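Local coordinates for rhodanese-like domain-containing protein (Rhodopseudomonas palustris, PDB 2HHG) that is of unconfirmed function but carries a rhodanese-like domain and may act as a thiosulfate-cyanide sulfurtransferase, at residues N18-T23 / A102-Q107; D28-H33 / G122-A127; D39-D44 / F83-K88; D44-R49 / V90-G95. All blocks are in the same frame, centred on the assembly; numbering follows the deposited sequence.

Contact 4 is the most central of the four and is well buried. It joins the strands 40-44 and 88-92 at their C-terminal ends and mixes apolar packing with a buried salt bridge. Contact 3 joins the same two strands at their N-terminal ends, is partly exposed, and rests on backbone bonds and lysine side chains. The two share Asp44. Contact 1 sets the approach to the edge strand 22-24 against helix 97-109, beside a sodium ion. Contact 2 is a buried, apolar and aromatic helix pair further from the centre. Glu22 and Lys88 form a salt bridge between contacts 1 and 3. Helix 97-109 packs on Ile45 and Phe91 of contact 4.

Contact 1 (N18-T23 / A102-Q107); sequences NSSIET and AAKTAQ. With NA (sodium ion), chain C.
Lys104 lies along the turn at Ser20 and Ile21. Its CB meets the CG2 methyl of Ile21 at 4.2 Å. CG leads on from there, and a bend at chi2 (60°) swings the chain over Ser20. CD then lies 3.8 Å from Ser20 CB, and CE comes to 3.5 Å from Ser20 OG. A second bend, at chi4, turns NZ aside to a salt bridge with Asp108. The hydroxyl of Ser20 is hydrogen-bonded to the carbonyl of Glu16, four residues earlier in the chain. Ile21 uses both branches: CG2 rests against the backbone of Lys104, and CD1 touches Ala103 CB at 3.9 Å. The contact thus lays the link between helix 10-18 and edge strand 22-24 on helix 97-109, one of the helices covering the parallel sheet of the rhodanese fold. The side chain of Gln107 stretches out to the Ser20 carbonyl, with its amide also near Ile21 CG2. Shortened to an alanine here, the side chain would no longer reach across, which would probably open a gap beside Ser20 and Ile21. On the far side of the turn a sodium ion is bound by Asn18 O and, at 2.3 Å, by Ile21 O. Two waters also bind it. One of them accepts from Thr23 N at 2.9 Å, and the other lies 2.5 Å from Thr23 OG1.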
# COMPACT_ATOMS: atom_id res chain seq x y z
N ASN A 18 11.26 4.69 0.85
CA ASN A 18 11.91 3.58 0.16
C ASN A 18 13.04 2.95 0.95
O ASN A 18 13.17 1.72 0.99
CB ASN A 18 12.40 4.00 -1.21
CG ASN A 18 11.29 4.13 -2.22
OD1 ASN A 18 10.31 3.39 -2.18
ND2 ASN A 18 11.43 5.07 -3.14
N SER A 19 13.87 3.77 1.59
CA SER A 19 15.04 3.27 2.30
C SER A 19 14.71 2.65 3.66
O SER A 19 15.59 2.07 4.31
CB SER A 19 16.08 4.38 2.46
OG SER A 19 15.59 5.40 3.31
N SER A 20 13.46 2.77 4.08
CA SER A 20 13.00 2.28 5.38
C SER A 20 12.08 1.07 5.27
O SER A 20 11.80 0.41 6.27
CB SER A 20 12.25 3.40 6.12
OG SER A 20 13.12 4.44 6.52
N ILE A 21 11.59 0.78 4.06
CA ILE A 21 10.58 -0.26 3.88
C ILE A 21 11.00 -1.36 2.91
O ILE A 21 11.90 -1.17 2.10
CB ILE A 21 9.22 0.34 3.40
CG1 ILE A 21 9.34 0.84 1.95
CG2 ILE A 21 8.74 1.42 4.37
CD1 ILE A 21 8.07 1.45 1.39
N GLU A 22 10.31 -2.49 3.00
CA GLU A 22 10.45 -3.56 2.02
C GLU A 22 9.70 -3.21 0.74
O GLU A 22 8.47 -3.02 0.75
CB GLU A 22 9.90 -4.87 2.59
CG GLU A 22 9.89 -6.00 1.55
CD GLU A 22 9.32 -7.31 2.05
OE1 GLU A 22 8.99 -7.43 3.25
OE2 GLU A 22 9.21 -8.24 1.23
N THR A 23 10.44 -3.13 -0.36
CA THR A 23 9.83 -3.08 -1.68
C THR A 23 9.83 -4.49 -2.23
O THR A 23 10.89 -5.08 -2.54
CB THR A 23 10.53 -2.10 -2.63
OG1 THR A 23 10.42 -0.78 -2.11
CG2 THR A 23 9.87 -2.13 -4.01
N ALA A 102 2.50 5.13 2.19
CA ALA A 102 1.54 4.47 3.08
C ALA A 102 2.22 3.43 3.96
O ALA A 102 1.97 3.37 5.16
CB ALA A 102 0.42 3.84 2.29
N ALA A 103 3.08 2.60 3.37
CA ALA A 103 3.82 1.60 4.13
C ALA A 103 4.70 2.26 5.19
O ALA A 103 4.76 1.81 6.33
CB ALA A 103 4.66 0.73 3.20
N LYS A 104 5.36 3.36 4.81
CA LYS A 104 6.19 4.09 5.76
C LYS A 104 5.35 4.68 6.91
O LYS A 104 5.74 4.58 8.07
CB LYS A 104 6.98 5.17 5.03
CG LYS A 104 7.89 6.02 5.92
CD LYS A 104 8.94 5.20 6.65
CE LYS A 104 10.06 6.08 7.20
NZ LYS A 104 9.59 7.18 8.08
N THR A 105 4.20 5.27 6.58
CA THR A 105 3.30 5.77 7.62
C THR A 105 2.89 4.66 8.59
O THR A 105 2.96 4.82 9.81
CB THR A 105 2.05 6.38 6.99
OG1 THR A 105 2.44 7.52 6.21
CG2 THR A 105 1.04 6.80 8.05
N ALA A 106 2.47 3.53 8.03
CA ALA A 106 2.03 2.41 8.85
C ALA A 106 3.18 1.92 9.75
O ALA A 106 2.99 1.68 10.94
CB ALA A 106 1.52 1.29 7.98
N GLN A 107 4.37 1.82 9.18
CA GLN A 107 5.53 1.38 9.94
C GLN A 107 5.87 2.38 11.06
O GLN A 107 6.18 1.96 12.19
CB GLN A 107 6.71 1.21 9.00
CG GLN A 107 7.89 0.49 9.63
CD GLN A 107 8.97 0.22 8.61
OE1 GLN A 107 9.80 1.09 8.32
NE2 GLN A 107 8.95 -0.96 8.05
NA NA C . 13.41 -0.47 0.46
O HOH W 1 12.51 0.48 -1.51
O HOH W 2 13.35 -2.82 -0.22

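Contact 2 (D28-H33 / G122-A127); sequences DAIALH and GAWRDA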
# COMPACT_ATOMS: atom_id res chain seq x y z
N ASP A 28 7.57 -11.31 -7.04
CA ASP A 28 7.47 -11.90 -5.71
C ASP A 28 6.08 -11.72 -5.10
O ASP A 28 5.56 -12.62 -4.45
CB ASP A 28 8.53 -11.32 -4.77
CG ASP A 28 9.93 -11.79 -5.09
OD1 ASP A 28 10.08 -12.73 -5.91
OD2 ASP A 28 10.88 -11.23 -4.51
N ALA A 29 5.48 -10.55 -5.31
CA ALA A 29 4.13 -10.29 -4.82
C ALA A 29 3.10 -11.20 -5.49
O ALA A 29 2.19 -11.72 -4.84
CB ALA A 29 3.77 -8.82 -5.02
N ILE A 30 3.24 -11.39 -6.80
CA ILE A 30 2.37 -12.30 -7.54
C ILE A 30 2.52 -13.73 -7.02
O ILE A 30 1.52 -14.42 -6.77
CB ILE A 30 2.61 -12.19 -9.07
CG1 ILE A 30 2.10 -10.82 -9.56
CG2 ILE A 30 1.92 -13.34 -9.81
CD1 ILE A 30 2.48 -10.49 -10.99
N ALA A 31 3.76 -14.17 -6.81
CA ALA A 31 4.01 -15.52 -6.29
C ALA A 31 3.42 -15.68 -4.89
O ALA A 31 2.83 -16.71 -4.58
CB ALA A 31 5.50 -15.84 -6.28
N LEU A 32 3.56 -14.64 -4.06
CA LEU A 32 2.98 -14.64 -2.72
C LEU A 32 1.47 -14.82 -2.78
O LEU A 32 0.88 -15.60 -2.03
CB LEU A 32 3.34 -13.34 -1.99
CG LEU A 32 2.83 -13.16 -0.56
CD1 LEU A 32 3.40 -14.24 0.35
CD2 LEU A 32 3.17 -11.78 -0.03
N HIS A 33 0.82 -14.07 -3.67
CA HIS A 33 -0.62 -14.16 -3.84
C HIS A 33 -1.05 -15.56 -4.27
O HIS A 33 -2.00 -16.12 -3.73
CB HIS A 33 -1.08 -13.12 -4.85
CG HIS A 33 -2.56 -13.02 -4.99
ND1 HIS A 33 -3.28 -13.82 -5.85
CD2 HIS A 33 -3.46 -12.22 -4.38
CE1 HIS A 33 -4.56 -13.51 -5.77
NE2 HIS A 33 -4.70 -12.54 -4.88
N GLY A 122 -0.22 -1.22 -11.81
CA GLY A 122 0.20 -1.10 -13.21
C GLY A 122 1.20 -2.18 -13.60
O GLY A 122 1.04 -2.87 -14.62
N ALA A 123 2.23 -2.36 -12.77
CA ALA A 123 3.23 -3.40 -13.00
C ALA A 123 2.66 -4.81 -12.82
O ALA A 123 3.01 -5.74 -13.56
CB ALA A 123 4.42 -3.20 -12.08
N TRP A 124 1.77 -4.96 -11.84
CA TRP A 124 1.05 -6.21 -11.59
C TRP A 124 0.28 -6.64 -12.84
O TRP A 124 0.39 -7.78 -13.30
CB TRP A 124 0.11 -6.02 -10.41
CG TRP A 124 -0.68 -7.22 -9.98
CD1 TRP A 124 -1.82 -7.70 -10.54
CD2 TRP A 124 -0.41 -8.04 -8.84
NE1 TRP A 124 -2.27 -8.80 -9.84
CE2 TRP A 124 -1.42 -9.03 -8.79
CE3 TRP A 124 0.59 -8.05 -7.86
CZ2 TRP A 124 -1.47 -10.00 -7.80
CZ3 TRP A 124 0.54 -9.02 -6.87
CH2 TRP A 124 -0.48 -9.98 -6.85
N ARG A 125 -0.51 -5.72 -13.38
CA ARG A 125 -1.27 -5.94 -14.62
C ARG A 125 -0.36 -6.26 -15.81
O ARG A 125 -0.65 -7.19 -16.58
CB ARG A 125 -2.14 -4.73 -14.92
CG ARG A 125 -2.99 -4.86 -16.17
CD ARG A 125 -3.94 -3.68 -16.30
NE ARG A 125 -3.23 -2.41 -16.37
CZ ARG A 125 -3.80 -1.21 -16.25
NH1 ARG A 125 -5.11 -1.11 -16.05
NH2 ARG A 125 -3.06 -0.12 -16.33
N ASP A 126 0.72 -5.51 -15.96
CA ASP A 126 1.66 -5.72 -17.06
C ASP A 126 2.28 -7.12 -17.03
O ASP A 126 2.54 -7.71 -18.08
CB ASP A 126 2.77 -4.66 -17.05
CG ASP A 126 2.27 -3.28 -17.47
OD1 ASP A 126 1.18 -3.18 -18.06
OD2 ASP A 126 2.99 -2.30 -17.19
N ALA A 127 2.48 -7.65 -15.83
CA ALA A 127 3.06 -8.98 -15.63
C ALA A 127 2.02 -10.10 -15.76
O ALA A 127 2.37 -11.28 -15.69
CB ALA A 127 3.76 -9.05 -14.28
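Ala29, Ile30 and His33 of segment 28-33 gather round the indole of Trp124. Ala29 comes first. Its CB points toward segment 122-127 and sits at the ring edge, in plane, 3.7 Å from Trp124 CZ3. Ile30 follows and covers one face of the indole. Its CG1 stands 3.6 Å from the centroid of the six-membered ring and only 12° off the ring normal, a CH-pi contact. With CG1 opposite the carbonyl carbon and the chain extended beyond it, CD1 runs past the ring to Ala127 CB at 3.8 Å. One turn after Ala29, His33 closes the edge. Its CB is 3.8 Å from Trp124 CH2, near the indole plane. The imidazole stands almost upright to the indole, with planes at 86° and centroids 5.8 Å apart. This is an offset edge-to-face pair, in which Trp124 gives the edge and His33 the face. Trp124 reaches this place because its CG lies opposite the backbone N, which sends the ring away from its own helix. Beyond the two segments, His33 NE2 bonds the carbonyl of Pro58, and Trp124 NE1 that of Pro130. The helix axes stay 10.9 Å apart and cross at -73°, so the indole bridges the space between them. Ala29 and Trp124 both also touch Ile117 of strand 114-117. Helices 26-34 and 120-126 therefore pack together on one face of the parallel sheet, as in the alpha/beta rhodanese fold.

Contact 3 (D39-D44 / F83-K88); sequences DVVIVD and FQEDKK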
# COMPACT_ATOMS: atom_id res chain seq x y z
N ASP A 39 -0.90 -15.51 6.25
CA ASP A 39 -0.38 -14.49 7.17
C ASP A 39 0.04 -13.20 6.45
O ASP A 39 1.02 -12.55 6.84
CB ASP A 39 0.77 -15.05 8.04
CG ASP A 39 0.32 -16.18 8.96
OD1 ASP A 39 -0.80 -16.09 9.52
OD2 ASP A 39 1.09 -17.15 9.12
N VAL A 40 -0.70 -12.85 5.40
CA VAL A 40 -0.49 -11.61 4.66
C VAL A 40 -1.85 -10.96 4.44
O VAL A 40 -2.84 -11.65 4.19
CB VAL A 40 0.22 -11.86 3.29
CG1 VAL A 40 0.24 -10.60 2.43
CG2 VAL A 40 1.65 -12.37 3.50
N VAL A 41 -1.89 -9.63 4.58
CA VAL A 41 -3.04 -8.84 4.17
C VAL A 41 -2.55 -7.89 3.09
O VAL A 41 -1.62 -7.09 3.33
CB VAL A 41 -3.65 -8.04 5.35
CG1 VAL A 41 -4.81 -7.17 4.87
CG2 VAL A 41 -4.10 -8.97 6.47
N ILE A 42 -3.15 -7.98 1.91
CA ILE A 42 -2.83 -7.09 0.81
C ILE A 42 -3.83 -5.94 0.84
O ILE A 42 -5.03 -6.17 0.76
CB ILE A 42 -2.82 -7.83 -0.55
CG1 ILE A 42 -1.79 -8.98 -0.53
CG2 ILE A 42 -2.51 -6.86 -1.68
CD1 ILE A 42 -1.79 -9.87 -1.77
N VAL A 43 -3.31 -4.73 0.98
CA VAL A 43 -4.12 -3.53 1.19
C VAL A 43 -4.05 -2.62 -0.03
O VAL A 43 -2.99 -2.12 -0.38
CB VAL A 43 -3.66 -2.75 2.44
CG1 VAL A 43 -4.54 -1.52 2.66
CG2 VAL A 43 -3.68 -3.65 3.68
N ASP A 44 -5.20 -2.44 -0.68
CA ASP A 44 -5.34 -1.56 -1.83
C ASP A 44 -5.67 -0.16 -1.33
O ASP A 44 -6.72 0.05 -0.74
CB ASP A 44 -6.49 -2.09 -2.68
CG ASP A 44 -6.63 -1.41 -4.04
OD1 ASP A 44 -6.13 -0.29 -4.25
OD2 ASP A 44 -7.28 -2.04 -4.91
N PHE A 83 -6.38 -4.55 10.87
CA PHE A 83 -5.05 -3.96 11.07
C PHE A 83 -4.41 -4.34 12.40
O PHE A 83 -3.28 -3.95 12.67
CB PHE A 83 -5.11 -2.44 10.92
CG PHE A 83 -5.23 -1.99 9.50
CD1 PHE A 83 -4.22 -2.29 8.57
CD2 PHE A 83 -6.34 -1.28 9.07
CE1 PHE A 83 -4.33 -1.87 7.25
CE2 PHE A 83 -6.45 -0.85 7.75
CZ PHE A 83 -5.45 -1.16 6.84
N GLN A 84 -5.13 -5.09 13.23
CA GLN A 84 -4.57 -5.59 14.49
C GLN A 84 -4.02 -7.01 14.35
O GLN A 84 -3.40 -7.53 15.27
CB GLN A 84 -5.61 -5.50 15.60
CG GLN A 84 -5.71 -4.11 16.22
CD GLN A 84 -4.58 -3.83 17.18
OE1 GLN A 84 -3.65 -3.07 16.87
NE2 GLN A 84 -4.63 -4.45 18.35
N GLU A 85 -4.24 -7.62 13.19
CA GLU A 85 -3.84 -9.01 12.96
C GLU A 85 -2.34 -9.19 12.88
O GLU A 85 -1.61 -8.30 12.42
CB GLU A 85 -4.52 -9.56 11.71
CG GLU A 85 -6.03 -9.69 11.87
CD GLU A 85 -6.73 -10.26 10.67
OE1 GLU A 85 -6.06 -10.70 9.71
OE2 GLU A 85 -7.98 -10.27 10.68
N ASP A 86 -1.88 -10.35 13.34
CA ASP A 86 -0.48 -10.71 13.38
C ASP A 86 -0.03 -11.22 12.00
O ASP A 86 0.23 -12.41 11.81
CB ASP A 86 -0.29 -11.79 14.47
CG ASP A 86 1.14 -12.25 14.61
OD1 ASP A 86 2.06 -11.42 14.48
OD2 ASP A 86 1.34 -13.46 14.86
N LYS A 87 0.04 -10.29 11.05
CA LYS A 87 0.30 -10.61 9.64
C LYS A 87 1.22 -9.56 9.03
O LYS A 87 1.42 -8.50 9.61
CB LYS A 87 -1.02 -10.67 8.87
CG LYS A 87 -1.89 -11.87 9.26
CD LYS A 87 -3.18 -11.92 8.50
CE LYS A 87 -3.95 -13.20 8.80
NZ LYS A 87 -5.27 -13.20 8.12
N LYS A 88 1.77 -9.87 7.86
CA LYS A 88 2.48 -8.90 7.05
C LYS A 88 1.48 -8.11 6.19
O LYS A 88 0.63 -8.70 5.53
CB LYS A 88 3.55 -9.57 6.17
CG LYS A 88 4.30 -8.58 5.27
CD LYS A 88 5.49 -9.19 4.53
CE LYS A 88 6.73 -9.22 5.41
NZ LYS A 88 7.97 -9.55 4.64
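Lys88 is tied to segment 39-44 by two backbone hydrogen bonds. Its N gives to Asp39 O at 3.0 Å, and its O accepts from Val41 N at 2.8 Å. Both bonds are fairly straight, and they flank Val40, whose CA also makes a CA-H...O contact with Lys88 O at 3.2 Å. A salt bridge within segment 83-88 comes next: Lys87 NZ gives to Glu85 OE1 at 3.1 Å, on its syn side but well tilted out of the carboxylate plane. The two backbone bonds at Lys88 begin the parallel pairing of strands 40-44 and 88-92, two neighbours in the sheet of the rhodanese-like domain. From here Val41 and Val43 carry the backbone bonding on to Val90 and Tyr92. The extended Lys87 chain packs on the way to its salt bridge. CB lies 3.4 Å from Asp39 O, and CD meets Val41 CG2 at 3.7 Å, the two side chains crossing at about a right angle. Lys88 leads the other way, to a salt bridge with Glu22. Further along, Val43 CG2 and Phe83 CE1 approach from opposite directions to 4.0 Å. The Phe83 ring also touches Leu68, Trp71 and Ile72 of helix 68-72.

Contact 4 (D44-R49 / V90-G95); sequences DIRDPR and VFYCAG. With PO4 (phosphate ion), chain B.
Asp44 and Tyr92 meet as a parallel beta bridge, where strand 88-92 runs into the Cys93 loop. That loop holds a phosphate ion, probably from the crystallisation liquor, consistent with the anion-binding active-site loop of rhodaneses. The Tyr92 ring lies over Asp44, with Asp44 CA 4.0 Å from its centroid. Tyr92 CG sits between the backbone N and the carbonyl carbon (chi1 78°), which brings the hydroxyl to 2.7 Å from Asp44 OD2. Ile45 N gives a nearly straight bond (178°) to Tyr92 O. Ile45 spreads its branches: CG2 meets the edge of the Phe91 ring, and CG1 packs on Cys93 CB at 3.9 Å. Arg46 lays its CG and CD along the backbone of Cys93 and Ala94. Its guanidinium grips the Asp44 carboxylate side-on, with NE on OD1 at 2.9 Å and NH2 on OD2 at 2.7 Å, both syn and somewhat out of the carboxylate plane. Arg46 N hydrogen-bonds the anti side of OD1, again tilted from the plane, making an Asx turn. An alanine in place of Asp44 would probably leave the buried Arg46 guanidinium without this counter-charge and freer to turn. Further out, Gly55 O also accepts from Arg46 NH2, and Phe121 offers a cation-pi contact. Tyr92 OH is hydrogen-bonded to Ile57 N and Ser60 OG. The phosphate is hydrogen-bonded to Leu97 N and Arg98 N. Gly95 N adds a weak bond to phosphate O4 at 2.9 Å, bent to 126°.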
# COMPACT_ATOMS: atom_id res chain seq x y z
N ASP A 44 -5.20 -2.44 -0.68
CA ASP A 44 -5.34 -1.56 -1.83
C ASP A 44 -5.67 -0.16 -1.33
O ASP A 44 -6.72 0.05 -0.74
CB ASP A 44 -6.49 -2.09 -2.68
CG ASP A 44 -6.63 -1.41 -4.04
OD1 ASP A 44 -6.13 -0.29 -4.25
OD2 ASP A 44 -7.28 -2.04 -4.91
N ILE A 45 -4.78 0.80 -1.58
CA ILE A 45 -4.97 2.15 -1.06
C ILE A 45 -5.48 3.14 -2.10
O ILE A 45 -5.55 4.35 -1.83
CB ILE A 45 -3.69 2.68 -0.37
CG1 ILE A 45 -2.59 2.94 -1.41
CG2 ILE A 45 -3.26 1.73 0.74
CD1 ILE A 45 -1.33 3.55 -0.83
N ARG A 46 -5.85 2.64 -3.28
CA ARG A 46 -6.32 3.49 -4.37
C ARG A 46 -7.69 4.11 -4.12
O ARG A 46 -8.48 3.62 -3.31
CB ARG A 46 -6.37 2.70 -5.68
CG ARG A 46 -4.99 2.30 -6.19
CD ARG A 46 -5.08 1.43 -7.42
NE ARG A 46 -5.76 0.19 -7.10
CZ ARG A 46 -6.33 -0.61 -8.00
NH1 ARG A 46 -6.28 -0.32 -9.29
NH2 ARG A 46 -6.92 -1.72 -7.59
N ASP A 47 -7.95 5.20 -4.83
CA ASP A 47 -9.27 5.78 -4.88
C ASP A 47 -10.22 4.75 -5.52
O ASP A 47 -9.82 4.03 -6.45
CB ASP A 47 -9.20 7.08 -5.70
CG ASP A 47 -10.52 7.80 -5.78
OD1 ASP A 47 -11.41 7.37 -6.55
OD2 ASP A 47 -10.68 8.84 -5.10
N PRO A 48 -11.48 4.66 -5.04
CA PRO A 48 -12.41 3.67 -5.59
C PRO A 48 -12.65 3.81 -7.10
O PRO A 48 -12.99 2.82 -7.76
CB PRO A 48 -13.71 3.96 -4.82
CG PRO A 48 -13.56 5.36 -4.32
CD PRO A 48 -12.11 5.46 -3.98
N ARG A 49 -12.45 5.00 -7.65
CA ARG A 49 -12.64 5.22 -9.08
C ARG A 49 -11.51 4.60 -9.90
O ARG A 49 -11.73 4.15 -11.03
CB ARG A 49 -12.81 6.71 -9.36
CG ARG A 49 -14.06 7.31 -8.74
CD ARG A 49 -14.05 8.83 -8.74
NE ARG A 49 -13.07 9.35 -7.79
CZ ARG A 49 -12.93 10.63 -7.48
NH1 ARG A 49 -13.71 11.55 -8.03
NH2 ARG A 49 -12.01 10.99 -6.59
N VAL A 90 0.92 -5.76 3.05
CA VAL A 90 1.50 -5.40 1.77
C VAL A 90 0.58 -4.38 1.11
O VAL A 90 -0.53 -4.71 0.71
CB VAL A 90 1.65 -6.65 0.88
CG1 VAL A 90 2.19 -6.26 -0.50
CG2 VAL A 90 2.54 -7.68 1.55
N PHE A 91 1.05 -3.14 1.00
CA PHE A 91 0.25 -2.04 0.46
C PHE A 91 0.49 -1.90 -1.03
O PHE A 91 1.61 -2.09 -1.49
CB PHE A 91 0.59 -0.73 1.17
CG PHE A 91 0.28 -0.75 2.64
CD1 PHE A 91 -0.97 -0.36 3.10
CD2 PHE A 91 1.23 -1.17 3.57
CE1 PHE A 91 -1.27 -0.39 4.45
CE2 PHE A 91 0.94 -1.20 4.92
CZ PHE A 91 -0.31 -0.81 5.37
N TYR A 92 -0.56 -1.57 -1.78
CA TYR A 92 -0.36 -1.26 -3.19
C TYR A 92 -1.24 -0.13 -3.68
O TYR A 92 -2.34 0.10 -3.17
CB TYR A 92 -0.49 -2.50 -4.08
CG TYR A 92 -1.91 -2.94 -4.38
CD1 TYR A 92 -2.54 -2.59 -5.57
CD2 TYR A 92 -2.60 -3.76 -3.48
CE1 TYR A 92 -3.84 -3.01 -5.85
CE2 TYR A 92 -3.89 -4.19 -3.76
CZ TYR A 92 -4.49 -3.83 -4.95
OH TYR A 92 -5.77 -4.27 -5.23
N CYS A 93 -0.73 0.58 -4.67
CA CYS A 93 -1.46 1.66 -5.31
C CYS A 93 -1.34 1.45 -6.82
O CYS A 93 -1.07 0.33 -7.26
CB CYS A 93 -0.90 3.03 -4.87
SG CYS A 93 0.86 3.29 -5.23
N ALA A 94 -1.54 2.49 -7.63
CA ALA A 94 -1.47 2.34 -9.08
C ALA A 94 -0.05 2.17 -9.63
O ALA A 94 0.16 1.39 -10.57
CB ALA A 94 -2.19 3.49 -9.79
N GLY A 95 0.91 2.89 -9.07
CA GLY A 95 2.26 2.92 -9.62
C GLY A 95 3.40 2.71 -8.64
O GLY A 95 4.57 2.75 -9.02
P PO4 B . 1.14 6.32 -7.71
O1 PO4 B . 2.40 5.55 -7.88
O2 PO4 B . 0.94 6.72 -6.29
O3 PO4 B . 1.26 7.56 -8.58
O4 PO4 B . -0.04 5.51 -8.19